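Na-K-Cl cotransporter (Methanosarcina acetivorans, PDB 3G40) is the cytoplasmic C-terminal domain of an archaeal membrane transporter that, judging by its family, probably carries chloride together with cations across the membrane. Local coordinates at residues P236-F250 / H263-A275. Residues are numbered along the deposited sequence; the frame is centred on the assembly and turned at random.
Sequences PIKSSKLPFASLHIF and HLMEKAGSSCIFA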
loop_
_atom_site.group_PDB
_atom_site.type_symbol
_atom_site.label_atom_id
_atom_site.label_comp_id
_atom_site.label_asym_id
_atom_site.label_seq_id
_atom_site.Cartn_x
_atom_site.Cartn_y
_atom_site.Cartn_z
ATOM N N PRO A 236 10.900 -14.274 -19.658
ATOM C CA PRO A 236 9.752 -13.835 -18.852
ATOM C C PRO A 236 8.599 -13.313 -19.709
ATOM O O PRO A 236 7.446 -13.380 -19.292
ATOM C CB PRO A 236 10.323 -12.679 -18.016
ATOM C CG PRO A 236 11.799 -12.828 -18.089
ATOM C CD PRO A 236 12.106 -13.476 -19.389
ATOM N N ILE A 237 8.911 -12.774 -20.881
ATOM C CA ILE A 237 7.874 -12.288 -21.787
ATOM C C ILE A 237 7.092 -13.453 -22.387
ATOM O O ILE A 237 5.900 -13.334 -22.673
ATOM C CB ILE A 237 8.468 -11.451 -22.932
ATOM C CG1 ILE A 237 9.272 -10.278 -22.375
ATOM C CG2 ILE A 237 7.368 -10.949 -23.854
ATOM C CD1 ILE A 237 9.997 -9.484 -23.443
ATOM N N LYS A 238 7.766 -14.586 -22.563
ATOM C CA LYS A 238 7.166 -15.736 -23.227
ATOM C C LYS A 238 6.468 -16.693 -22.265
ATOM O O LYS A 238 5.450 -17.294 -22.612
ATOM C CB LYS A 238 8.217 -16.490 -24.051
ATOM C CG LYS A 238 8.695 -15.742 -25.289
ATOM C CD LYS A 238 9.690 -16.576 -26.086
ATOM C CE LYS A 238 10.167 -15.841 -27.333
ATOM N NZ LYS A 238 11.020 -16.711 -28.198
ATOM N N SER A 239 7.017 -16.839 -21.062
ATOM C CA SER A 239 6.480 -17.802 -20.103
ATOM C C SER A 239 5.051 -17.450 -19.694
ATOM O O SER A 239 4.621 -16.302 -19.825
ATOM C CB SER A 239 7.384 -17.917 -18.872
ATOM O OG SER A 239 7.504 -16.672 -18.210
ATOM N N SER A 240 4.316 -18.444 -19.207
ATOM C CA SER A 240 2.936 -18.228 -18.785
ATOM C C SER A 240 2.841 -17.613 -17.385
ATOM O O SER A 240 1.901 -16.879 -17.083
ATOM C CB SER A 240 2.149 -19.540 -18.847
ATOM O OG SER A 240 2.895 -20.602 -18.277
ATOM N N LYS A 241 3.823 -17.915 -16.539
ATOM C CA LYS A 241 3.834 -17.441 -15.158
ATOM C C LYS A 241 5.251 -17.045 -14.753
ATOM O O LYS A 241 6.224 -17.559 -15.305
ATOM C CB LYS A 241 3.329 -18.543 -14.227
ATOM C CG LYS A 241 4.155 -19.815 -14.316
ATOM C CD LYS A 241 3.487 -20.999 -13.636
ATOM C CE LYS A 241 4.261 -22.289 -13.916
ATOM N NZ LYS A 241 3.699 -23.471 -13.202
ATOM N N LEU A 242 5.366 -16.137 -13.787
ATOM C CA LEU A 242 6.670 -15.738 -13.265
ATOM C C LEU A 242 6.884 -16.314 -11.866
ATOM O O LEU A 242 5.924 -16.552 -11.139
ATOM C CB LEU A 242 6.779 -14.210 -13.213
ATOM C CG LEU A 242 6.584 -13.444 -14.521
ATOM C CD1 LEU A 242 6.880 -11.969 -14.313
ATOM C CD2 LEU A 242 7.472 -14.021 -15.614
ATOM N N PRO A 243 8.146 -16.556 -11.488
ATOM C CA PRO A 243 8.408 -16.950 -10.103
ATOM C C PRO A 243 7.963 -15.804 -9.204
ATOM O O PRO A 243 8.235 -14.637 -9.527
ATOM C CB PRO A 243 9.931 -17.084 -10.050
ATOM C CG PRO A 243 10.353 -17.270 -11.461
ATOM C CD PRO A 243 9.372 -16.521 -12.303
ATOM N N PHE A 244 7.300 -16.120 -8.096
ATOM C CA PHE A 244 6.615 -15.082 -7.322
ATOM C C PHE A 244 7.545 -14.092 -6.603
ATOM O O PHE A 244 8.568 -14.487 -6.043
ATOM C CB PHE A 244 5.650 -15.680 -6.303
ATOM C CG PHE A 244 4.946 -14.624 -5.492
ATOM C CD1 PHE A 244 3.831 -13.979 -6.003
ATOM C CD2 PHE A 244 5.439 -14.230 -4.254
ATOM C CE1 PHE A 244 3.191 -12.977 -5.276
ATOM C CE2 PHE A 244 4.806 -13.226 -3.526
ATOM C CZ PHE A 244 3.679 -12.606 -4.039
ATOM N N ALA A 245 7.180 -12.810 -6.619
ATOM C CA ALA A 245 7.863 -11.790 -5.802
ATOM C C ALA A 245 6.897 -10.656 -5.423
ATOM O O ALA A 245 5.911 -10.442 -6.106
ATOM C CB ALA A 245 9.063 -11.205 -6.536
ATOM N N SER A 246 7.194 -9.934 -4.341
ATOM C CA SER A 246 6.455 -8.706 -3.996
ATOM C C SER A 246 6.687 -7.661 -5.066
ATOM O O SER A 246 5.792 -6.872 -5.424
ATOM C CB SER A 246 6.945 -8.152 -2.653
ATOM O OG SER A 246 6.896 -9.148 -1.626
ATOM N N LEU A 247 7.906 -7.645 -5.575
ATOM C CA LEU A 247 8.294 -6.674 -6.582
ATOM C C LEU A 247 9.285 -7.300 -7.539
ATOM O O LEU A 247 10.304 -7.863 -7.113
ATOM C CB LEU A 247 8.955 -5.458 -5.931
ATOM C CG LEU A 247 9.484 -4.387 -6.909
ATOM C CD1 LEU A 247 8.347 -3.615 -7.592
ATOM C CD2 LEU A 247 10.425 -3.404 -6.203
ATOM N N HIS A 248 8.980 -7.185 -8.825
ATOM C CA HIS A 248 9.902 -7.577 -9.886
ATOM C C HIS A 248 10.593 -6.325 -10.427
ATOM O O HIS A 248 9.923 -5.366 -10.820
ATOM C CB HIS A 248 9.126 -8.227 -11.021
ATOM C CG HIS A 248 8.426 -9.487 -10.624
ATOM N ND1 HIS A 248 9.011 -10.729 -10.747
ATOM C CD2 HIS A 248 7.194 -9.701 -10.105
ATOM C CE1 HIS A 248 8.168 -11.653 -10.323
ATOM N NE2 HIS A 248 7.055 -11.057 -9.931
ATOM N N ILE A 249 11.924 -6.336 -10.430
ATOM C CA ILE A 249 12.719 -5.262 -11.029
ATOM C C ILE A 249 13.265 -5.723 -12.372
ATOM O O ILE A 249 13.911 -6.780 -12.460
ATOM C CB ILE A 249 13.891 -4.861 -10.099
ATOM C CG1 ILE A 249 13.346 -4.438 -8.723
ATOM C CG2 ILE A 249 14.752 -3.756 -10.744
ATOM C CD1 ILE A 249 14.400 -4.308 -7.661
ATOM N N PHE A 250 12.966 -4.961 -13.421
ATOM C CA PHE A 250 13.473 -5.229 -14.764
ATOM C C PHE A 250 14.319 -4.051 -15.224
ATOM O O PHE A 250 14.230 -2.958 -14.664
ATOM C CB PHE A 250 12.313 -5.394 -15.752
ATOM C CG PHE A 250 11.435 -6.584 -15.475
ATOM C CD1 PHE A 250 10.321 -6.468 -14.655
ATOM C CD2 PHE A 250 11.713 -7.815 -16.049
ATOM C CE1 PHE A 250 9.506 -7.569 -14.401
ATOM C CE2 PHE A 250 10.899 -8.925 -15.796
ATOM C CZ PHE A 250 9.803 -8.796 -14.968
ATOM N N HIS A 263 1.939 -5.878 -19.424
ATOM C CA HIS A 263 1.689 -7.308 -19.504
ATOM C C HIS A 263 2.480 -8.091 -18.460
ATOM O O HIS A 263 1.984 -9.066 -17.896
ATOM C CB HIS A 263 2.010 -7.836 -20.906
ATOM C CG HIS A 263 1.887 -9.324 -21.029
ATOM N ND1 HIS A 263 0.673 -9.977 -20.989
ATOM C CD2 HIS A 263 2.827 -10.287 -21.189
ATOM C CE1 HIS A 263 0.869 -11.277 -21.120
ATOM N NE2 HIS A 263 2.167 -11.491 -21.242
ATOM N N LEU A 264 3.719 -7.680 -18.215
ATOM C CA LEU A 264 4.538 -8.365 -17.223
ATOM C C LEU A 264 3.915 -8.235 -15.837
ATOM O O LEU A 264 3.874 -9.198 -15.066
ATOM C CB LEU A 264 5.980 -7.840 -17.246
ATOM C CG LEU A 264 6.869 -8.401 -18.368
ATOM C CD1 LEU A 264 8.166 -7.602 -18.528
ATOM C CD2 LEU A 264 7.171 -9.892 -18.167
ATOM N N MET A 265 3.408 -7.043 -15.526
ATOM C CA MET A 265 2.829 -6.820 -14.215
ATOM C C MET A 265 1.563 -7.652 -14.031
ATOM O O MET A 265 1.341 -8.233 -12.973
ATOM C CB MET A 265 2.552 -5.324 -13.977
ATOM C CG MET A 265 1.863 -5.071 -12.649
ATOM S SD MET A 265 0.086 -4.911 -12.872
ATOM C CE MET A 265 0.031 -3.278 -13.589
ATOM N N GLU A 266 0.748 -7.727 -15.078
ATOM C CA GLU A 266 -0.509 -8.463 -15.017
ATOM C C GLU A 266 -0.265 -9.959 -14.872
ATOM O O GLU A 266 -0.954 -10.633 -14.111
ATOM C CB GLU A 266 -1.334 -8.200 -16.272
ATOM C CG GLU A 266 -1.881 -6.786 -16.351
ATOM C CD GLU A 266 -2.242 -6.384 -17.766
ATOM O OE1 GLU A 266 -2.169 -7.246 -18.670
ATOM O OE2 GLU A 266 -2.595 -5.204 -17.973
ATOM N N LYS A 267 0.714 -10.463 -15.614
ATOM C CA LYS A 267 1.087 -11.877 -15.568
ATOM C C LYS A 267 1.684 -12.233 -14.207
ATOM O O LYS A 267 1.383 -13.282 -13.643
ATOM C CB LYS A 267 2.088 -12.188 -16.683
ATOM C CG LYS A 267 2.591 -13.613 -16.695
ATOM C CD LYS A 267 3.857 -13.734 -17.532
ATOM C CE LYS A 267 3.626 -13.321 -18.977
ATOM N NZ LYS A 267 4.855 -13.479 -19.813
ATOM N N ALA A 268 2.522 -11.341 -13.684
ATOM C CA ALA A 268 3.145 -11.528 -12.375
ATOM C C ALA A 268 2.132 -11.568 -11.234
ATOM O O ALA A 268 2.319 -12.288 -10.249
ATOM C CB ALA A 268 4.158 -10.420 -12.125
ATOM N N GLY A 269 1.067 -10.778 -11.358
ATOM C CA GLY A 269 0.094 -10.662 -10.290
ATOM C C GLY A 269 0.671 -9.855 -9.141
ATOM O O GLY A 269 0.164 -9.903 -8.018
ATOM N N SER A 270 1.741 -9.116 -9.426
ATOM C CA SER A 270 2.372 -8.265 -8.428
ATOM C C SER A 270 3.089 -7.090 -9.101
ATOM O O SER A 270 3.204 -7.046 -10.326
ATOM C CB SER A 270 3.350 -9.082 -7.595
ATOM O OG SER A 270 4.385 -9.546 -8.419
ATOM N N SER A 271 3.605 -6.160 -8.307
ATOM C CA SER A 271 4.172 -4.938 -8.870
ATOM C C SER A 271 5.511 -5.120 -9.588
ATOM O O SER A 271 6.312 -5.985 -9.257
ATOM C CB SER A 271 4.291 -3.845 -7.805
ATOM O OG SER A 271 3.018 -3.495 -7.295
ATOM N N CYS A 272 5.727 -4.275 -10.583
ATOM C CA CYS A 272 6.940 -4.282 -11.378
ATOM C C CYS A 272 7.521 -2.881 -11.446
ATOM O O CYS A 272 6.785 -1.897 -11.504
ATOM C CB CYS A 272 6.629 -4.771 -12.793
ATOM S SG CYS A 272 6.142 -6.514 -12.877
ATOM N N ILE A 273 8.844 -2.788 -11.430
ATOM C CA ILE A 273 9.494 -1.513 -11.674
ATOM C C ILE A 273 10.555 -1.719 -12.750
ATOM O O ILE A 273 11.207 -2.768 -12.796
ATOM C CB ILE A 273 10.053 -0.878 -10.363
ATOM C CG1 ILE A 273 10.443 0.594 -10.578
ATOM C CG2 ILE A 273 11.201 -1.700 -9.798
ATOM C CD1 ILE A 273 10.616 1.383 -9.271
ATOM N N PHE A 274 10.672 -0.745 -13.652
ATOM C CA PHE A 274 11.547 -0.849 -14.817
ATOM C C PHE A 274 12.568 0.271 -14.779
ATOM O O PHE A 274 12.213 1.448 -14.679
ATOM C CB PHE A 274 10.725 -0.791 -16.107
ATOM C CG PHE A 274 9.644 -1.827 -16.168
ATOM C CD1 PHE A 274 8.434 -1.616 -15.528
ATOM C CD2 PHE A 274 9.853 -3.035 -16.837
ATOM C CE1 PHE A 274 7.438 -2.585 -15.558
ATOM C CE2 PHE A 274 8.865 -4.005 -16.880
ATOM C CZ PHE A 274 7.658 -3.787 -16.242
ATOM N N ALA A 275 13.840 -0.105 -14.832
ATOM C CA ALA A 275 14.921 0.837 -14.616
ATOM C C ALA A 275 15.817 1.027 -15.842
ATOM O O ALA A 275 16.433 0.072 -16.332
ATOM C CB ALA A 275 15.743 0.411 -13.412
HETATM O O HOH W 1 4.086 -14.786 -10.029
HETATM O O HOH W 2 2.875 -15.402 -12.454
HETATM O O HOH W 3 4.936 -12.370 -8.699
HETATM O O HOH W 4 3.116 -7.108 -5.038
#
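Lys267 reaches from the last turn of its helix into the turn 236-239, and its ammonium group is ringed by backbone carbonyls: NZ donates to Pro236 O at 2.6 Å and to Ser239 O at 2.8 Å, with a weak third bond to Ile237 O. Both strong bonds arrive in the carbonyl planes. The chain leaves the helix extended and bends at chi3 (-60°), which carries NZ in among these three oxygens while CG passes Ser240 O and CD passes Ser239 O. Cut back to an alanine, Lys267 would probably leave the carbonyls of Pro236 and Ser239 without their shared donor and the turn freer to shift. One helical turn earlier, Leu264 splits its methyls: CD2 lies against Pro236, and CD1 sits over the centre of the Phe250 ring, 4.1 Å from the centroid. Cys272 SG meets that same ring at its edge, 3.8 Å from CE1, and Phe274 runs alongside, nearly parallel but slid so that the rings barely overlap. Further along, Leu242 CD1 and Ala245 CB lie on opposite faces of the His248 ring, each offset toward its rim; ND1 bonds to Trp161. Ser270 OG donates to Ala245 O at 2.9 Å, tying the loop to the link between helix and strand, just past Gly269. A water joins Leu242 N to Lys267 O. The two strands, joined by helix 258-268 in a beta-alpha-beta unit, pair in parallel in the mixed sheet between strands 140-145 and 157-161, with Ile249 CG1 against Ile273 CG2 on the other face. The helix thus meets the sheet through apolar contacts, whereas residues 236-246 are held by a lysine, a serine and water, largely through main-chain polar groups.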